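Local coordinates for protein arylalkylamine N-Acetyltransferase like 5b (Aedes aegypti, PDB 4FD4) that probably transfers the acyl group of acetyl-CoA or a longer-chain acyl-CoA to the amine of arylalkylamines such as serotonin and dopamine, at residues A[6-10]-A[143-147]; A[129-134]-A[146-150]; A[161-167]-A[211-217]. All blocks are in the same frame, centred on the assembly; numbering follows the deposited sequence.

Overall arrangement
From the N terminus, the chain enters on strand 7-11, an outermost strand of the GNAT sheet, and contact 1 lays it beside the first turn of helix 143-158, closing a very long loop. Contact 2 opens on strand 126-134, inside that span, and ends on the same stretch of the helix, sharing Arg146 and Leu147 with contact 1. Helix 143-158 then leads into strand 162-167, where contact 3 begins; it closes at the C terminus, after both others. Contacts 2 and 3 touch where Val129 N meets Ser164 O at 2.7 Å, a probable hydrogen bond. Contacts 1 and 2 tie edge and central strands to one helix; contact 3 joins the C-terminal strand to their sheet.

Contact 1: A[6-10]-A[143-147]; sequences SIVLR and LGQRL
In the GNAT fold the N-terminal edge strand lies beside the start of the helix that follows the loop which in GNAT relatives binds the pyrophosphate of acyl-CoA, and here Ile7 and Leu9 meet Leu143, Arg146 and Leu147 at that place. The strand and helix segments run in roughly the same direction, 26° apart. Arg146 supplies the polar link: its chain bends at chi3 (70°), and NH2 donates to Ile7 O at 3.1 Å. The bond is rather bent, 139° at the hydrogen, with the donor lying above the carbonyl plane. Leu9 CD2 rests over one face of the guanidinium, 3.7 Å from Arg146 NH2. On the other arm, Arg146 NH1 has a weak bond to a water that also sits 3.1 Å from Ser6 OG. Deeper in, Leu9 CD1 presses on Leu147 CD2 at 3.5 Å, a tight fit, the two side chains crossing nearly at right angles. Ile7 CG2 meets Leu143 CD2 at 3.7 Å, and Ala64 and Ile73 of the next two strands back this apolar layer. Arg146 thus satisfies a strand carbonyl through NH2, while NH1 bonds weakly to His141 O before the helix, joining the charged group to both elements.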
loop_
_atom_site.group_PDB
_atom_site.type_symbol
_atom_site.label_atom_id
_atom_site.label_comp_id
_atom_site.label_asym_id
_atom_site.label_seq_id
_atom_site.Cartn_x
_atom_site.Cartn_y
_atom_site.Cartn_z
ATOM N N SER A 6 -3.715 -22.240 -14.320
ATOM C CA SER A 6 -4.042 -21.761 -12.986
ATOM C C SER A 6 -3.089 -20.628 -12.583
ATOM O O SER A 6 -2.139 -20.310 -13.305
ATOM C CB SER A 6 -3.995 -22.902 -11.971
ATOM O OG SER A 6 -4.742 -22.570 -10.810
ATOM N N ILE A 7 -3.357 -20.012 -11.439
ATOM C CA ILE A 7 -2.682 -18.772 -11.058
ATOM C C ILE A 7 -1.616 -19.026 -9.990
ATOM O O ILE A 7 -1.890 -19.689 -8.990
ATOM C CB ILE A 7 -3.699 -17.719 -10.571
ATOM C CG1 ILE A 7 -4.578 -17.260 -11.737
ATOM C CG2 ILE A 7 -2.993 -16.520 -9.945
ATOM C CD1 ILE A 7 -3.795 -16.806 -12.959
ATOM N N VAL A 8 -0.403 -18.516 -10.213
ATOM C CA VAL A 8 0.714 -18.736 -9.287
ATOM C C VAL A 8 0.950 -17.509 -8.405
ATOM O O VAL A 8 1.033 -16.400 -8.914
ATOM C CB VAL A 8 2.017 -18.988 -10.053
ATOM C CG1 VAL A 8 3.198 -19.116 -9.081
ATOM C CG2 VAL A 8 1.902 -20.223 -10.940
ATOM N N LEU A 9 1.071 -17.696 -7.095
ATOM C CA LEU A 9 1.494 -16.590 -6.237
ATOM C C LEU A 9 2.941 -16.810 -5.835
ATOM O O LEU A 9 3.304 -17.919 -5.439
ATOM C CB LEU A 9 0.649 -16.518 -4.968
ATOM C CG LEU A 9 -0.793 -16.010 -5.010
ATOM C CD1 LEU A 9 -0.866 -14.563 -4.608
ATOM C CD2 LEU A 9 -1.472 -16.257 -6.354
ATOM N N ARG A 10 3.763 -15.766 -5.918
ATOM C CA ARG A 10 5.148 -15.895 -5.472
ATOM C C ARG A 10 5.795 -14.538 -5.268
ATOM O O ARG A 10 5.246 -13.520 -5.659
ATOM C CB ARG A 10 5.961 -16.681 -6.491
ATOM C CG ARG A 10 5.970 -16.006 -7.867
ATOM C CD ARG A 10 6.685 -16.848 -8.876
ATOM N NE ARG A 10 6.663 -16.247 -10.214
ATOM C CZ ARG A 10 7.464 -15.264 -10.611
ATOM N NH1 ARG A 10 8.362 -14.732 -9.777
ATOM N NH2 ARG A 10 7.353 -14.801 -11.848
ATOM N N LEU A 143 -8.288 -13.778 -5.648
ATOM C CA LEU A 143 -6.952 -13.203 -5.859
ATOM C C LEU A 143 -6.531 -12.225 -4.773
ATOM O O LEU A 143 -5.411 -12.298 -4.270
ATOM C CB LEU A 143 -6.838 -12.532 -7.234
ATOM C CG LEU A 143 -6.294 -13.392 -8.372
ATOM C CD1 LEU A 143 -5.799 -12.488 -9.500
ATOM C CD2 LEU A 143 -5.167 -14.300 -7.875
ATOM N N GLY A 144 -7.415 -11.293 -4.432
ATOM C CA GLY A 144 -7.123 -10.328 -3.388
ATOM C C GLY A 144 -6.840 -11.044 -2.089
ATOM O O GLY A 144 -5.846 -10.757 -1.395
ATOM N N GLN A 145 -7.707 -11.999 -1.755
ATOM C CA GLN A 145 -7.551 -12.709 -0.491
ATOM C C GLN A 145 -6.273 -13.536 -0.503
ATOM O O GLN A 145 -5.586 -13.622 0.512
ATOM C CB GLN A 145 -8.770 -13.586 -0.172
ATOM C CG GLN A 145 -8.631 -14.376 1.135
ATOM C CD GLN A 145 -9.826 -15.282 1.431
ATOM O OE1 GLN A 145 -10.838 -15.251 0.724
ATOM N NE2 GLN A 145 -9.711 -16.090 2.489
ATOM N N ARG A 146 -5.941 -14.135 -1.645
ATOM C CA ARG A 146 -4.713 -14.939 -1.736
ATOM C C ARG A 146 -3.444 -14.096 -1.650
ATOM O O ARG A 146 -2.452 -14.523 -1.045
ATOM C CB ARG A 146 -4.714 -15.808 -2.991
ATOM C CG ARG A 146 -5.668 -16.997 -2.901
ATOM C CD ARG A 146 -5.883 -17.609 -4.267
ATOM N NE ARG A 146 -4.704 -18.302 -4.766
ATOM C CZ ARG A 146 -4.583 -18.760 -6.010
ATOM N NH1 ARG A 146 -5.579 -18.598 -6.877
ATOM N NH2 ARG A 146 -3.473 -19.378 -6.385
ATOM N N LEU A 147 -3.474 -12.900 -2.237
ATOM C CA LEU A 147 -2.344 -11.962 -2.107
ATOM C C LEU A 147 -2.142 -11.528 -0.664
ATOM O O LEU A 147 -1.023 -11.588 -0.140
ATOM C CB LEU A 147 -2.549 -10.725 -2.979
ATOM C CG LEU A 147 -2.208 -10.873 -4.453
ATOM C CD1 LEU A 147 -2.666 -9.633 -5.230
ATOM C CD2 LEU A 147 -0.699 -11.102 -4.612
HETATM O O HOH W 1 -6.173 -21.001 -8.534
#

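Contact 2: A[129-134]-A[146-150]; sequences VHILAV and RLLQF
Leu132 swings CG trans to its own nitrogen (chi1 176°), which carries CD1 out from the strand to Leu147, while in Leu147 CG stands opposite the carbonyl carbon (chi1 -81°), directing the branched end with CD1 toward Ala133 and Val134. Leu132 CD1 settles 3.5 Å from Leu147 CB, which the helix backbone holds there, the two side chains meeting at a slant. The other branch, CD2, approaches Leu148 CG at 4.2 Å, so Leu132 straddles two consecutive helix residues. Val134 CG2 lies 3.8 Å from Leu147 CD1, their ends passing with opposite headings; Leu147 CD1 is also 3.8 Å from Ala133 O. Val129 CG2 reaches Leu148 CD2 at a looser 4.2 Å. The side-chain packing is apolar, and the segments run roughly antiparallel, 148° apart, as the first strand and the helix of a beta-alpha-beta crossover do. Between Val129 and Leu132 the strand carries a classic beta bulge, His130 and Ile131 both facing Ile77. Leu132 N donates to a bound glycerol, probably from the crystallisation liquor, on the strand whose backbone binds pantetheine in GNAT relatives. Strand 71-81 flanks it, helix 17-28 packs on Ile131 and Ala133 from the other face, and helix 143-158 leads on to strand 162-167.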
loop_
_atom_site.group_PDB
_atom_site.type_symbol
_atom_site.label_atom_id
_atom_site.label_comp_id
_atom_site.label_asym_id
_atom_site.label_seq_id
_atom_site.Cartn_x
_atom_site.Cartn_y
_atom_site.Cartn_z
ATOM N N VAL A 129 1.493 -3.525 4.578
ATOM C CA VAL A 129 1.114 -3.622 3.183
ATOM C C VAL A 129 0.860 -2.220 2.641
ATOM O O VAL A 129 -0.080 -1.538 3.069
ATOM C CB VAL A 129 -0.151 -4.500 2.973
ATOM C CG1 VAL A 129 -0.477 -4.595 1.487
ATOM C CG2 VAL A 129 0.062 -5.892 3.538
ATOM N N HIS A 130 1.707 -1.799 1.706
ATOM C CA HIS A 130 1.570 -0.496 1.046
ATOM C C HIS A 130 0.621 -0.593 -0.149
ATOM O O HIS A 130 -0.153 0.329 -0.412
ATOM C CB HIS A 130 2.920 -0.004 0.511
ATOM C CG HIS A 130 3.955 0.248 1.574
ATOM N ND1 HIS A 130 3.858 1.278 2.474
ATOM C CD2 HIS A 130 5.126 -0.388 1.835
ATOM C CE1 HIS A 130 4.925 1.269 3.269
ATOM N NE2 HIS A 130 5.700 0.267 2.906
ATOM N N ILE A 131 0.722 -1.695 -0.894
ATOM C CA ILE A 131 -0.061 -1.866 -2.127
ATOM C C ILE A 131 -0.721 -3.254 -2.186
ATOM O O ILE A 131 -0.099 -4.261 -1.859
ATOM C CB ILE A 131 0.835 -1.694 -3.384
ATOM C CG1 ILE A 131 1.357 -0.258 -3.493
ATOM C CG2 ILE A 131 0.088 -2.095 -4.660
ATOM C CD1 ILE A 131 2.398 -0.056 -4.592
ATOM N N LEU A 132 -1.986 -3.303 -2.590
ATOM C CA LEU A 132 -2.660 -4.573 -2.877
ATOM C C LEU A 132 -3.541 -4.303 -4.091
ATOM O O LEU A 132 -4.498 -3.536 -3.996
ATOM C CB LEU A 132 -3.528 -4.996 -1.691
ATOM C CG LEU A 132 -4.416 -6.248 -1.797
ATOM C CD1 LEU A 132 -3.583 -7.486 -2.036
ATOM C CD2 LEU A 132 -5.263 -6.421 -0.541
ATOM N N ALA A 133 -3.198 -4.891 -5.232
ATOM C CA ALA A 133 -3.916 -4.608 -6.476
ATOM C C ALA A 133 -4.149 -5.867 -7.309
ATOM O O ALA A 133 -3.239 -6.669 -7.529
ATOM C CB ALA A 133 -3.185 -3.549 -7.288
ATOM N N VAL A 134 -5.381 -6.025 -7.770
ATOM C CA VAL A 134 -5.774 -7.197 -8.529
ATOM C C VAL A 134 -6.397 -6.722 -9.830
ATOM O O VAL A 134 -7.202 -5.789 -9.834
ATOM C CB VAL A 134 -6.796 -8.034 -7.733
ATOM C CG1 VAL A 134 -7.376 -9.153 -8.588
ATOM C CG2 VAL A 134 -6.145 -8.609 -6.475
ATOM N N ARG A 146 -5.941 -14.135 -1.645
ATOM C CA ARG A 146 -4.713 -14.939 -1.736
ATOM C C ARG A 146 -3.444 -14.096 -1.650
ATOM O O ARG A 146 -2.452 -14.523 -1.045
ATOM C CB ARG A 146 -4.714 -15.808 -2.991
ATOM C CG ARG A 146 -5.668 -16.997 -2.901
ATOM C CD ARG A 146 -5.883 -17.609 -4.267
ATOM N NE ARG A 146 -4.704 -18.302 -4.766
ATOM C CZ ARG A 146 -4.583 -18.760 -6.010
ATOM N NH1 ARG A 146 -5.579 -18.598 -6.877
ATOM N NH2 ARG A 146 -3.473 -19.378 -6.385
ATOM N N LEU A 147 -3.474 -12.900 -2.237
ATOM C CA LEU A 147 -2.344 -11.962 -2.107
ATOM C C LEU A 147 -2.142 -11.528 -0.664
ATOM O O LEU A 147 -1.023 -11.588 -0.140
ATOM C CB LEU A 147 -2.549 -10.725 -2.979
ATOM C CG LEU A 147 -2.208 -10.873 -4.453
ATOM C CD1 LEU A 147 -2.666 -9.633 -5.230
ATOM C CD2 LEU A 147 -0.699 -11.102 -4.612
ATOM N N LEU A 148 -3.220 -11.085 -0.016
ATOM C CA LEU A 148 -3.117 -10.623 1.366
ATOM C C LEU A 148 -2.713 -11.768 2.279
ATOM O O LEU A 148 -1.901 -11.600 3.184
ATOM C CB LEU A 148 -4.454 -10.033 1.838
ATOM C CG LEU A 148 -4.512 -8.851 2.816
ATOM C CD1 LEU A 148 -5.663 -9.018 3.808
ATOM C CD2 LEU A 148 -3.201 -8.565 3.545
ATOM N N GLN A 149 -3.290 -12.939 2.060
ATOM C CA GLN A 149 -2.943 -14.089 2.891
ATOM C C GLN A 149 -1.486 -14.454 2.680
ATOM O O GLN A 149 -0.802 -14.857 3.614
ATOM C CB GLN A 149 -3.801 -15.308 2.568
ATOM C CG GLN A 149 -3.451 -16.497 3.465
ATOM C CD GLN A 149 -3.901 -16.245 4.889
ATOM O OE1 GLN A 149 -5.079 -15.997 5.128
ATOM N NE2 GLN A 149 -2.963 -16.255 5.831
ATOM N N PHE A 150 -1.022 -14.344 1.442
ATOM C CA PHE A 150 0.366 -14.664 1.148
ATOM C C PHE A 150 1.246 -13.688 1.937
ATOM O O PHE A 150 2.223 -14.103 2.565
ATOM C CB PHE A 150 0.635 -14.633 -0.370
ATOM C CG PHE A 150 2.010 -15.141 -0.774
ATOM C CD1 PHE A 150 2.148 -16.288 -1.555
ATOM C CD2 PHE A 150 3.168 -14.460 -0.383
ATOM C CE1 PHE A 150 3.418 -16.767 -1.934
ATOM C CE2 PHE A 150 4.443 -14.926 -0.765
ATOM C CZ PHE A 150 4.565 -16.071 -1.540
#

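Contact 3: A[161-167]-A[211-217]; sequences KAISGDF and KTCVKLL
Thr212 OG1 donates to Asp166 OD1 at 2.8 Å, meeting the oxygen nearly along its C-O axis; the two run alongside each other with a common heading. Asp166 OD2 has a weak bond to His128 NE2, and Ser164 OG is bonded to His128 ND1, so the imidazole is held from both nitrogens. Between the backbones, the antiparallel strands exchange paired N-H...O bonds at Ile163 with Lys215, Gly165 with Cys213 and Phe167 with Lys211. At the C terminus Leu217 N adds a nearly straight bond to Lys161 O, 2.8 Å and 174° at the hydrogen.

Around this frame, Phe167 turns CG opposite its carbonyl carbon (chi1 -59°), which folds the ring back beneath Gly165, whose lack of a side chain leaves room for it. Cys213 SG meets the ring obliquely, 3.8 Å from Phe167 CD2; the disulfide to Cys183 seen in another crystal of this protein is absent here. Leu217 CD1 closes the far end against Ile163 CB at 4.0 Å. Helices 143-158 and 170-178 pack over the face bearing Ile163 and Phe167, while helix 117-121 covers Ser164 and Val214. With the last strand inserted between 162-167 and 182-188, this is the C-terminal half of the GNAT sheet.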
loop_
_atom_site.group_PDB
_atom_site.type_symbol
_atom_site.label_atom_id
_atom_site.label_comp_id
_atom_site.label_asym_id
_atom_site.label_seq_id
_atom_site.Cartn_x
_atom_site.Cartn_y
_atom_site.Cartn_z
ATOM N N LYS A 161 5.753 -9.770 14.092
ATOM C CA LYS A 161 4.763 -10.090 15.110
ATOM C C LYS A 161 3.423 -9.450 14.795
ATOM O O LYS A 161 2.435 -9.739 15.455
ATOM C CB LYS A 161 5.249 -9.681 16.509
ATOM C CG LYS A 161 6.469 -10.465 16.989
ATOM C CD LYS A 161 6.377 -11.938 16.608
ATOM C CE LYS A 161 6.201 -12.845 17.826
ATOM N NZ LYS A 161 7.444 -12.951 18.660
ATOM N N ALA A 162 3.394 -8.584 13.782
ATOM C CA ALA A 162 2.158 -7.909 13.383
ATOM C C ALA A 162 2.191 -7.446 11.922
ATOM O O ALA A 162 3.258 -7.118 11.394
ATOM C CB ALA A 162 1.869 -6.721 14.313
ATOM N N ILE A 163 1.020 -7.413 11.288
ATOM C CA ILE A 163 0.885 -6.895 9.927
ATOM C C ILE A 163 -0.205 -5.829 9.871
ATOM O O ILE A 163 -1.206 -5.934 10.578
ATOM C CB ILE A 163 0.532 -8.013 8.926
ATOM C CG1 ILE A 163 0.540 -7.477 7.490
ATOM C CG2 ILE A 163 -0.826 -8.602 9.249
ATOM C CD1 ILE A 163 0.244 -8.560 6.433
ATOM N N SER A 164 -0.012 -4.806 9.038
ATOM C CA SER A 164 -0.981 -3.727 8.900
ATOM C C SER A 164 -1.087 -3.249 7.467
ATOM O O SER A 164 -0.333 -3.686 6.595
ATOM C CB SER A 164 -0.628 -2.541 9.810
ATOM O OG SER A 164 0.710 -2.121 9.622
ATOM N N GLY A 165 -2.030 -2.350 7.225
ATOM C CA GLY A 165 -2.178 -1.764 5.906
ATOM C C GLY A 165 -3.072 -0.543 5.891
ATOM O O GLY A 165 -3.915 -0.359 6.778
ATOM N N ASP A 166 -2.870 0.304 4.886
ATOM C CA ASP A 166 -3.754 1.424 4.632
ATOM C C ASP A 166 -4.658 1.031 3.467
ATOM O O ASP A 166 -4.216 0.960 2.321
ATOM C CB ASP A 166 -2.949 2.684 4.287
ATOM C CG ASP A 166 -2.010 3.102 5.406
ATOM O OD1 ASP A 166 -2.406 3.001 6.589
ATOM O OD2 ASP A 166 -0.870 3.515 5.104
ATOM N N PHE A 167 -5.913 0.740 3.782
ATOM C CA PHE A 167 -6.856 0.230 2.803
ATOM C C PHE A 167 -7.820 1.311 2.352
ATOM O O PHE A 167 -8.599 1.848 3.147
ATOM C CB PHE A 167 -7.575 -0.994 3.369
ATOM C CG PHE A 167 -6.638 -2.107 3.736
ATOM C CD1 PHE A 167 -6.051 -2.877 2.748
ATOM C CD2 PHE A 167 -6.312 -2.359 5.062
ATOM C CE1 PHE A 167 -5.170 -3.893 3.075
ATOM C CE2 PHE A 167 -5.432 -3.377 5.392
ATOM C CZ PHE A 167 -4.863 -4.143 4.394
ATOM N N LYS A 211 -8.690 3.429 5.653
ATOM C CA LYS A 211 -8.691 2.737 6.941
ATOM C C LYS A 211 -7.400 1.973 7.187
ATOM O O LYS A 211 -7.022 1.122 6.396
ATOM C CB LYS A 211 -9.878 1.772 7.044
ATOM C CG LYS A 211 -11.255 2.425 6.923
ATOM C CD LYS A 211 -12.252 1.707 7.829
ATOM C CE LYS A 211 -13.680 2.204 7.636
ATOM N NZ LYS A 211 -14.236 1.798 6.313
ATOM N N THR A 212 -6.727 2.273 8.292
ATOM C CA THR A 212 -5.544 1.527 8.687
ATOM C C THR A 212 -5.962 0.334 9.546
ATOM O O THR A 212 -6.563 0.500 10.616
ATOM C CB THR A 212 -4.549 2.425 9.460
ATOM O OG1 THR A 212 -4.252 3.590 8.677
ATOM C CG2 THR A 212 -3.263 1.667 9.759
ATOM N N CYS A 213 -5.654 -0.871 9.078
ATOM C CA CYS A 213 -6.029 -2.084 9.813
ATOM C C CYS A 213 -4.799 -2.899 10.200
ATOM O O CYS A 213 -3.733 -2.769 9.573
ATOM C CB CYS A 213 -7.017 -2.930 8.998
ATOM S SG CYS A 213 -8.368 -1.965 8.272
ATOM N N VAL A 214 -4.944 -3.735 11.232
ATOM C CA VAL A 214 -3.796 -4.414 11.834
ATOM C C VAL A 214 -4.171 -5.748 12.494
ATOM O O VAL A 214 -5.297 -5.931 12.963
ATOM C CB VAL A 214 -3.119 -3.516 12.891
ATOM C CG1 VAL A 214 -4.103 -3.200 14.012
ATOM C CG2 VAL A 214 -1.871 -4.192 13.455
ATOM N N LYS A 215 -3.212 -6.666 12.541
ATOM C CA LYS A 215 -3.430 -7.989 13.112
ATOM C C LYS A 215 -2.123 -8.560 13.674
ATOM O O LYS A 215 -1.065 -8.465 13.038
ATOM C CB LYS A 215 -4.042 -8.901 12.047
ATOM C CG LYS A 215 -3.754 -10.377 12.203
ATOM C CD LYS A 215 -4.650 -11.187 11.260
ATOM C CE LYS A 215 -4.021 -12.546 10.964
ATOM N NZ LYS A 215 -5.004 -13.516 10.388
ATOM N N LEU A 216 -2.187 -9.096 14.892
ATOM C CA LEU A 216 -1.041 -9.781 15.470
ATOM C C LEU A 216 -0.844 -11.072 14.701
ATOM O O LEU A 216 -1.811 -11.710 14.272
ATOM C CB LEU A 216 -1.261 -10.088 16.957
ATOM C CG LEU A 216 -0.296 -9.396 17.919
ATOM C CD1 LEU A 216 -0.559 -7.894 17.954
ATOM C CD2 LEU A 216 -0.382 -9.988 19.328
ATOM N N LEU A 217 0.411 -11.456 14.522
ATOM C CA LEU A 217 0.719 -12.684 13.797
ATOM C C LEU A 217 1.198 -13.769 14.764
ATOM O O LEU A 217 1.666 -13.476 15.878
ATOM C CB LEU A 217 1.746 -12.420 12.694
ATOM C CG LEU A 217 1.288 -11.478 11.579
ATOM C CD1 LEU A 217 2.474 -10.882 10.827
ATOM C CD2 LEU A 217 0.335 -12.179 10.610
ATOM O OXT LEU A 217 1.099 -14.964 14.457
#